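Local coordinates for protein mannan endo-1,4-beta-mannosidase (Bacillus subtilis, PDB 3CBW) that hydrolyses internal beta-1,4-mannosidic linkages in mannan, galactomannan and glucomannan, serving the bacterium in the degradation of glucomannan, at residues V12-P17 with T25-L30; V243-L248 with P270-E275. The protein carries 3 engineered substitutions. One frame throughout, in Å; residues are numbered along the deposited sequence.

Interaction 1 lays the N-terminal segment 12-17 along helix 21-32, and interaction 2 pairs two neighbouring parallel strands of the TIM barrel; their centres are about 14 Å apart, yet they touch directly. Asp244, just ahead of strand 245-252, probably accepts a hydrogen bond at OD1 from Val15 N, 2.8 Å away, while its OD2 is bonded to Trp222 N. On the helix side, Met27 CE packs 3.7 Å from Pro270 CG, where strand 271-278 begins. The chain then runs from this junction along the barrel wall to Glu275, the catalytic nucleophile by similarity. Interaction 1 thus meets the N-terminal ends of the paired strands, away from the active site.

Interaction 1: residues V12-P17 with T25-L30; sequences VSPVNP and TVMNWL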
ATOM      1  N   VAL A  12       5.482 -12.847 -14.841  1.00 14.17           N
ATOM      2  CA  VAL A  12       4.444 -11.915 -14.418  1.00 13.16           C
ATOM      3  C   VAL A  12       4.940 -10.520 -14.763  1.00 12.47           C
ATOM      4  O   VAL A  12       6.031 -10.135 -14.356  1.00 12.67           O
ATOM      5  CB  VAL A  12       4.132 -12.062 -12.921  1.00 12.49           C
ATOM      6  CG1 VAL A  12       3.147 -10.992 -12.476  1.00 13.44           C
ATOM      7  CG2 VAL A  12       3.560 -13.461 -12.666  1.00 12.86           C
ATOM      8  N   SER A  13       4.153  -9.802 -15.563  1.00 11.34           N
ATOM      9  CA  SER A  13       4.511  -8.470 -16.037  1.00 11.25           C
ATOM     10  C   SER A  13       3.594  -7.450 -15.391  1.00  9.98           C
ATOM     11  O   SER A  13       2.422  -7.735 -15.168  1.00  9.40           O
ATOM     12  CB  SER A  13       4.352  -8.392 -17.563  1.00 12.41           C
ATOM     13  OG  SER A  13       5.253  -9.259 -18.220  1.00 16.08           O
ATOM     14  N   PRO A  14       4.115  -6.240 -15.119  1.00  9.51           N
ATOM     15  CA  PRO A  14       3.255  -5.167 -14.626  1.00  9.04           C
ATOM     16  C   PRO A  14       2.067  -4.917 -15.560  1.00  8.73           C
ATOM     17  O   PRO A  14       2.161  -5.135 -16.779  1.00  8.64           O
ATOM     18  CB  PRO A  14       4.183  -3.948 -14.640  1.00  9.30           C
ATOM     19  CG  PRO A  14       5.545  -4.511 -14.482  1.00  9.93           C
ATOM     20  CD  PRO A  14       5.523  -5.802 -15.236  1.00  9.72           C
ATOM     21  N   VAL A  15       0.959  -4.446 -15.000  1.00  8.34           N
ATOM     22  CA  VAL A  15      -0.191  -4.102 -15.825  1.00  8.91           C
ATOM     23  C   VAL A  15       0.101  -2.947 -16.771  1.00  8.68           C
ATOM     24  O   VAL A  15      -0.453  -2.904 -17.869  1.00  9.31           O
ATOM     25  CB  VAL A  15      -1.470  -3.818 -15.005  1.00  9.25           C
ATOM     26  CG1 VAL A  15      -1.888  -5.070 -14.269  1.00  9.43           C
ATOM     27  CG2 VAL A  15      -1.290  -2.649 -14.056  1.00  9.43           C
ATOM     28  N   ASN A  16       0.967  -2.022 -16.372  1.00  8.64           N
ATOM     29  CA  ASN A  16       1.358  -0.935 -17.263  1.00  9.03           C
ATOM     30  C   ASN A  16       2.269  -1.489 -18.362  1.00  9.19           C
ATOM     31  O   ASN A  16       3.384  -1.926 -18.071  1.00  9.01           O
ATOM     32  CB  ASN A  16       2.079   0.135 -16.450  1.00  9.02           C
ATOM     33  CG  ASN A  16       2.627   1.253 -17.307  1.00  8.73           C
ATOM     34  OD1 ASN A  16       2.441   1.281 -18.520  1.00  9.39           O
ATOM     35  ND2 ASN A  16       3.266   2.211 -16.672  1.00 10.27           N
ATOM     36  N   PRO A  17       1.815  -1.454 -19.637  1.00  9.83           N
ATOM     37  CA  PRO A  17       2.608  -2.063 -20.711  1.00 10.60           C
ATOM     38  C   PRO A  17       3.945  -1.366 -20.963  1.00 10.63           C
ATOM     39  O   PRO A  17       4.834  -1.948 -21.564  1.00 12.47           O
ATOM     40  CB  PRO A  17       1.695  -1.942 -21.944  1.00 11.34           C
ATOM     41  CG  PRO A  17       0.801  -0.831 -21.658  1.00 10.84           C
ATOM     42  CD  PRO A  17       0.573  -0.851 -20.156  1.00 10.05           C
ATOM     43  N   THR A  25      11.247  -6.226 -13.709  1.00  9.65           N
ATOM     44  CA  THR A  25      12.048  -7.227 -13.015  1.00 10.99           C
ATOM     45  C   THR A  25      11.553  -7.440 -11.589  1.00 10.33           C
ATOM     46  O   THR A  25      11.341  -8.572 -11.159  1.00 10.60           O
ATOM     47  CB  THR A  25      13.515  -6.819 -13.027  1.00 11.95           C
ATOM     48  OG1 THR A  25      13.963  -6.858 -14.383  1.00 13.75           O
ATOM     49  CG2 THR A  25      14.353  -7.756 -12.184  1.00 13.37           C
ATOM     50  N   VAL A  26      11.340  -6.348 -10.867  1.00  9.56           N
ATOM     51  CA  VAL A  26      10.872  -6.435  -9.492  1.00  9.76           C
ATOM     52  C   VAL A  26       9.500  -7.106  -9.430  1.00  9.20           C
ATOM     53  O   VAL A  26       9.263  -7.944  -8.558  1.00  9.25           O
ATOM     54  CB  VAL A  26      10.857  -5.041  -8.829  1.00 10.05           C
ATOM     55  CG1 VAL A  26      10.029  -5.026  -7.539  1.00 11.61           C
ATOM     56  CG2 VAL A  26      12.283  -4.583  -8.571  1.00 11.68           C
ATOM     57  N   MET A  27       8.598  -6.766 -10.350  1.00  9.06           N
ATOM     58  CA  MET A  27       7.271  -7.366 -10.308  1.00  9.11           C
ATOM     59  C   MET A  27       7.342  -8.881 -10.511  1.00  8.78           C
ATOM     60  O   MET A  27       6.689  -9.645  -9.791  1.00  8.86           O
ATOM     61  CB  MET A  27       6.350  -6.739 -11.362  1.00  9.86           C
ATOM     62  CG  MET A  27       4.912  -7.221 -11.254  1.00 10.55           C
ATOM     63  SD  MET A  27       4.063  -6.753  -9.687  1.00  8.23           S
ATOM     64  CE  MET A  27       3.476  -8.380  -9.145  1.00 11.82           C
ATOM     65  N   ASN A  28       8.109  -9.326 -11.503  1.00  8.95           N
ATOM     66  CA  ASN A  28       8.248 -10.753 -11.736  1.00  9.15           C
ATOM     67  C   ASN A  28       8.891 -11.452 -10.538  1.00  9.04           C
ATOM     68  O   ASN A  28       8.492 -12.557 -10.144  1.00  9.21           O
ATOM     69  CB  ASN A  28       9.050 -11.024 -13.016  1.00  9.52           C
ATOM     70  CG  ASN A  28       8.984 -12.476 -13.428  1.00  9.74           C
ATOM     71  OD1 ASN A  28       7.911 -13.063 -13.451  1.00 11.15           O
ATOM     72  ND2 ASN A  28      10.127 -13.061 -13.744  1.00 12.89           N
ATOM     73  N   TRP A  29       9.913 -10.822  -9.970  1.00  8.77           N
ATOM     74  CA  TRP A  29      10.586 -11.355  -8.794  1.00  8.75           C
ATOM     75  C   TRP A  29       9.623 -11.482  -7.605  1.00  8.87           C
ATOM     76  O   TRP A  29       9.555 -12.530  -6.960  1.00  8.61           O
ATOM     77  CB  TRP A  29      11.788 -10.473  -8.480  1.00  9.19           C
ATOM     78  CG  TRP A  29      12.632 -10.908  -7.328  1.00  9.20           C
ATOM     79  CD1 TRP A  29      13.690 -11.777  -7.358  1.00  9.64           C
ATOM     80  CD2 TRP A  29      12.520 -10.460  -5.974  1.00  8.74           C
ATOM     81  NE1 TRP A  29      14.229 -11.899  -6.102  1.00  9.44           N
ATOM     82  CE2 TRP A  29      13.542 -11.089  -5.238  1.00  8.91           C
ATOM     83  CE3 TRP A  29      11.664  -9.562  -5.312  1.00  8.28           C
ATOM     84  CZ2 TRP A  29      13.707 -10.889  -3.869  1.00  9.71           C
ATOM     85  CZ3 TRP A  29      11.836  -9.348  -3.961  1.00  9.53           C
ATOM     86  CH2 TRP A  29      12.851 -10.010  -3.250  1.00  9.90           C
ATOM     87  N   LEU A  30       8.853 -10.430  -7.332  1.00  8.46           N
ATOM     88  CA  LEU A  30       7.881 -10.461  -6.232  1.00  8.39           C
ATOM     89  C   LEU A  30       6.879 -11.604  -6.419  1.00  8.28           C
ATOM     90  O   LEU A  30       6.601 -12.349  -5.477  1.00  8.89           O
ATOM     91  CB  LEU A  30       7.128  -9.124  -6.125  1.00  8.08           C
ATOM     92  CG  LEU A  30       7.899  -7.930  -5.553  1.00  8.51           C
ATOM     93  CD1 LEU A  30       7.066  -6.669  -5.764  1.00 10.42           C
ATOM     94  CD2 LEU A  30       8.229  -8.115  -4.069  1.00  9.58           C
TER
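Val12 and Asn28 bring their CA atoms to 4.8 Å where segment 12-17, without regular structure and extended from Val12 to Pro14, runs beside helix 21-32; the CA of Pro14 is 6.3 Å from that of Met27. The polar link is a side chain bonded to backbone: Val12 N donates to Asn28 OD1 over 2.8 Å, nearly straight at the hydrogen (176°). The donor does not lie in the amide plane but stands above it, 37° out. Asn28 reaches the loop with its CG anti to the backbone N (chi1 -169°), which brings the amide oxygen over to the backbone N of Val12.

Met27 supplies the apolar half. Its CB meets the Pro14 ring at CG, 3.9 Å away, the two side chains sliding past each other in opposite directions. Beyond CB the chain bends at chi2 and again at chi3, and its methyl CE ends 4.2 Å from Val12 CG1. Val12 also leans on Ala31 and Pro14 on Lys24, both of the same helix, while Met27 continues onto Pro270.

Chemically, the contact illustrates how a segment without regular structure can be laid on a helix: one nearly straight bond ties the Val12 N-H to a helix side chain, and apolar contacts of Met27 CB and CE with Pro14 and Val12 add to it.

Interaction 2: residues V243-L248 with P270-E275; sequences VDIVGL and PFAFTE
A beta-alpha-beta unit of the TIM barrel, strand 245-252, helix 261-265 and strand 271-278, brings these two parallel strands side by side, their short axes 4.5 Å apart at closest approach and inclined at 45°. The ladder starts with Val246 N donating to Pro270 O at 2.9 Å, nearly in line with the carbonyl. Val246 O accepts Ala272 N, and Ala272 O accepts Leu248 N; a weak, bent bond from Thr274 N to Leu248 O follows. Gly247 sits opposite Ala272, where a modelled CB would collide with Ala272 O and Thr274 CG2; the missing side chain is consistent with the close 4.5 Å between the CA atoms of Gly247 and Ala272.

On the face holding Val246, Leu248, Phe271 and Phe273, helix 261-265 covers the strands through Leu264. The Phe271 ring leans toward the neighbouring strand, its chi1 of 173° setting CG opposite the backbone N, and Leu248 CD1 meets the ring edge near its plane, 3.8 Å from CZ. Phe271 CE2 in turn lies over one face of Phe273, offset toward the rim. An alanine in place of Phe271 would probably open a gap between Leu248, Phe273 and Leu264 and leave the leucine branch free to turn.

The other face carries Ile245, whose CG2 packs on Ala272 CB at 4.2 Å. Past the ladder comes Glu275, nucleophile by similarity, its carboxylate held through both oxygens: OE1 is hydrogen-bonded to Tyr251 OH and OE2 forms a salt bridge with Arg172 NH2.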
ATOM      1  N   VAL A 243      -4.489  -3.561 -11.673  1.00  7.76           N
ATOM      2  CA  VAL A 243      -3.992  -4.002 -10.364  1.00  8.06           C
ATOM      3  C   VAL A 243      -2.883  -5.007 -10.555  1.00  7.77           C
ATOM      4  O   VAL A 243      -3.047  -6.001 -11.265  1.00  7.84           O
ATOM      5  CB  VAL A 243      -5.123  -4.667  -9.527  1.00  8.25           C
ATOM      6  CG1 VAL A 243      -4.573  -5.220  -8.213  1.00  8.54           C
ATOM      7  CG2 VAL A 243      -6.242  -3.675  -9.227  1.00  9.33           C
ATOM      8  N   ASP A 244      -1.759  -4.762  -9.897  1.00  6.96           N
ATOM      9  CA  ASP A 244      -0.641  -5.707  -9.886  1.00  7.35           C
ATOM     10  C   ASP A 244      -0.647  -6.649  -8.680  1.00  7.15           C
ATOM     11  O   ASP A 244      -0.310  -7.832  -8.811  1.00  7.71           O
ATOM     12  CB  ASP A 244       0.692  -4.949  -9.922  1.00  7.28           C
ATOM     13  CG  ASP A 244       0.905  -4.232 -11.232  1.00  7.88           C
ATOM     14  OD1 ASP A 244       0.905  -4.910 -12.279  1.00  8.44           O
ATOM     15  OD2 ASP A 244       1.081  -2.994 -11.225  1.00  7.69           O
ATOM     16  N   ILE A 245      -0.995  -6.111  -7.507  1.00  7.14           N
ATOM     17  CA  ILE A 245      -0.938  -6.845  -6.239  1.00  7.21           C
ATOM     18  C   ILE A 245      -2.234  -6.601  -5.510  1.00  6.96           C
ATOM     19  O   ILE A 245      -2.725  -5.472  -5.479  1.00  6.95           O
ATOM     20  CB  ILE A 245       0.269  -6.371  -5.363  1.00  7.14           C
ATOM     21  CG1 ILE A 245       1.594  -6.729  -6.045  1.00  8.25           C
ATOM     22  CG2 ILE A 245       0.213  -6.937  -3.936  1.00  7.22           C
ATOM     23  CD1 ILE A 245       2.837  -6.151  -5.391  1.00  8.34           C
ATOM     24  N   VAL A 246      -2.806  -7.669  -4.956  1.00  7.28           N
ATOM     25  CA  VAL A 246      -3.982  -7.557  -4.091  1.00  7.58           C
ATOM     26  C   VAL A 246      -3.556  -7.797  -2.651  1.00  7.15           C
ATOM     27  O   VAL A 246      -2.545  -8.464  -2.391  1.00  7.46           O
ATOM     28  CB  VAL A 246      -5.110  -8.544  -4.495  1.00  7.59           C
ATOM     29  CG1 VAL A 246      -5.598  -8.212  -5.891  1.00  8.10           C
ATOM     30  CG2 VAL A 246      -4.643 -10.024  -4.418  1.00  8.42           C
ATOM     31  N   GLY A 247      -4.310  -7.276  -1.696  1.00  7.17           N
ATOM     32  CA  GLY A 247      -3.920  -7.519  -0.327  1.00  7.62           C
ATOM     33  C   GLY A 247      -4.934  -7.061   0.678  1.00  7.48           C
ATOM     34  O   GLY A 247      -5.947  -6.468   0.329  1.00  8.31           O
ATOM     35  N   LEU A 248      -4.638  -7.330   1.943  1.00  7.78           N
ATOM     36  CA  LEU A 248      -5.505  -6.951   3.047  1.00  7.86           C
ATOM     37  C   LEU A 248      -4.822  -6.003   3.997  1.00  7.72           C
ATOM     38  O   LEU A 248      -3.683  -6.244   4.405  1.00  7.58           O
ATOM     39  CB  LEU A 248      -5.924  -8.191   3.841  1.00  8.44           C
ATOM     40  CG  LEU A 248      -6.842  -9.158   3.097  1.00  9.22           C
ATOM     41  CD1 LEU A 248      -6.967 -10.468   3.840  1.00 10.98           C
ATOM     42  CD2 LEU A 248      -8.231  -8.551   2.876  1.00 10.74           C
ATOM     43  N   PRO A 270      -0.530 -11.629  -7.117  1.00  8.62           N
ATOM     44  CA  PRO A 270       0.207 -11.808  -5.870  1.00  8.50           C
ATOM     45  C   PRO A 270      -0.526 -11.115  -4.723  1.00  7.95           C
ATOM     46  O   PRO A 270      -1.135 -10.052  -4.920  1.00  8.47           O
ATOM     47  CB  PRO A 270       1.566 -11.152  -6.161  1.00  8.96           C
ATOM     48  CG  PRO A 270       1.723 -11.307  -7.627  1.00 10.01           C
ATOM     49  CD  PRO A 270       0.330 -11.069  -8.175  1.00  9.09           C
ATOM     50  N   PHE A 271      -0.437 -11.714  -3.537  1.00  8.01           N
ATOM     51  CA  PHE A 271      -1.162 -11.285  -2.347  1.00  7.99           C
ATOM     52  C   PHE A 271      -0.198 -10.780  -1.271  1.00  7.30           C
ATOM     53  O   PHE A 271       0.856 -11.378  -1.055  1.00  7.68           O
ATOM     54  CB  PHE A 271      -1.974 -12.471  -1.788  1.00  8.30           C
ATOM     55  CG  PHE A 271      -2.632 -12.181  -0.468  1.00  7.44           C
ATOM     56  CD1 PHE A 271      -3.910 -11.642  -0.414  1.00  8.44           C
ATOM     57  CD2 PHE A 271      -1.949 -12.397   0.729  1.00  9.08           C
ATOM     58  CE1 PHE A 271      -4.482 -11.336   0.813  1.00  9.00           C
ATOM     59  CE2 PHE A 271      -2.513 -12.080   1.949  1.00 10.02           C
ATOM     60  CZ  PHE A 271      -3.772 -11.566   1.995  1.00  9.48           C
ATOM     61  N   ALA A 272      -0.580  -9.705  -0.588  1.00  7.33           N
ATOM     62  CA  ALA A 272       0.214  -9.175   0.518  1.00  7.36           C
ATOM     63  C   ALA A 272      -0.662  -8.724   1.668  1.00  7.43           C
ATOM     64  O   ALA A 272      -1.852  -8.451   1.484  1.00  7.49           O
ATOM     65  CB  ALA A 272       1.063  -8.010   0.035  1.00  7.80           C
ATOM     66  N   PHE A 273      -0.084  -8.691   2.863  1.00  6.90           N
ATOM     67  CA  PHE A 273      -0.701  -7.986   3.987  1.00  6.65           C
ATOM     68  C   PHE A 273      -0.244  -6.538   3.944  1.00  7.07           C
ATOM     69  O   PHE A 273       0.840  -6.182   4.413  1.00  7.98           O
ATOM     70  CB  PHE A 273      -0.368  -8.663   5.321  1.00  7.72           C
ATOM     71  CG  PHE A 273      -1.214  -9.878   5.573  1.00  7.57           C
ATOM     72  CD1 PHE A 273      -2.571  -9.731   5.845  1.00  8.97           C
ATOM     73  CD2 PHE A 273      -0.700 -11.153   5.459  1.00  8.18           C
ATOM     74  CE1 PHE A 273      -3.392 -10.830   6.030  1.00 10.18           C
ATOM     75  CE2 PHE A 273      -1.523 -12.268   5.663  1.00  9.63           C
ATOM     76  CZ  PHE A 273      -2.870 -12.095   5.934  1.00 10.13           C
ATOM     77  N   THR A 274      -1.054  -5.727   3.277  1.00  7.16           N
ATOM     78  CA  THR A 274      -0.663  -4.395   2.860  1.00  7.50           C
ATOM     79  C   THR A 274      -0.621  -3.385   4.005  1.00  7.69           C
ATOM     80  O   THR A 274       0.012  -2.343   3.867  1.00  7.81           O
ATOM     81  CB  THR A 274      -1.563  -3.938   1.709  1.00  7.69           C
ATOM     82  OG1 THR A 274      -2.922  -4.244   2.026  1.00  8.36           O
ATOM     83  CG2 THR A 274      -1.189  -4.674   0.433  1.00  8.97           C
ATOM     84  N   GLU A 275      -1.298  -3.696   5.111  1.00  8.15           N
ATOM     85  CA  GLU A 275      -1.136  -3.040   6.423  1.00  9.52           C
ATOM     86  C   GLU A 275      -1.376  -4.096   7.467  1.00 10.47           C
ATOM     87  O   GLU A 275      -2.235  -4.973   7.300  1.00 11.78           O
ATOM     88  CB  GLU A 275      -2.156  -1.943   6.683  1.00 10.45           C
ATOM     89  CG  GLU A 275      -1.934  -0.714   5.899  1.00 10.12           C
ATOM     90  CD  GLU A 275      -2.714   0.508   6.407  1.00 10.66           C
ATOM     91  OE1 GLU A 275      -3.119   0.592   7.587  1.00 13.14           O
ATOM     92  OE2 GLU A 275      -2.925   1.408   5.603  1.00  9.74           O
TER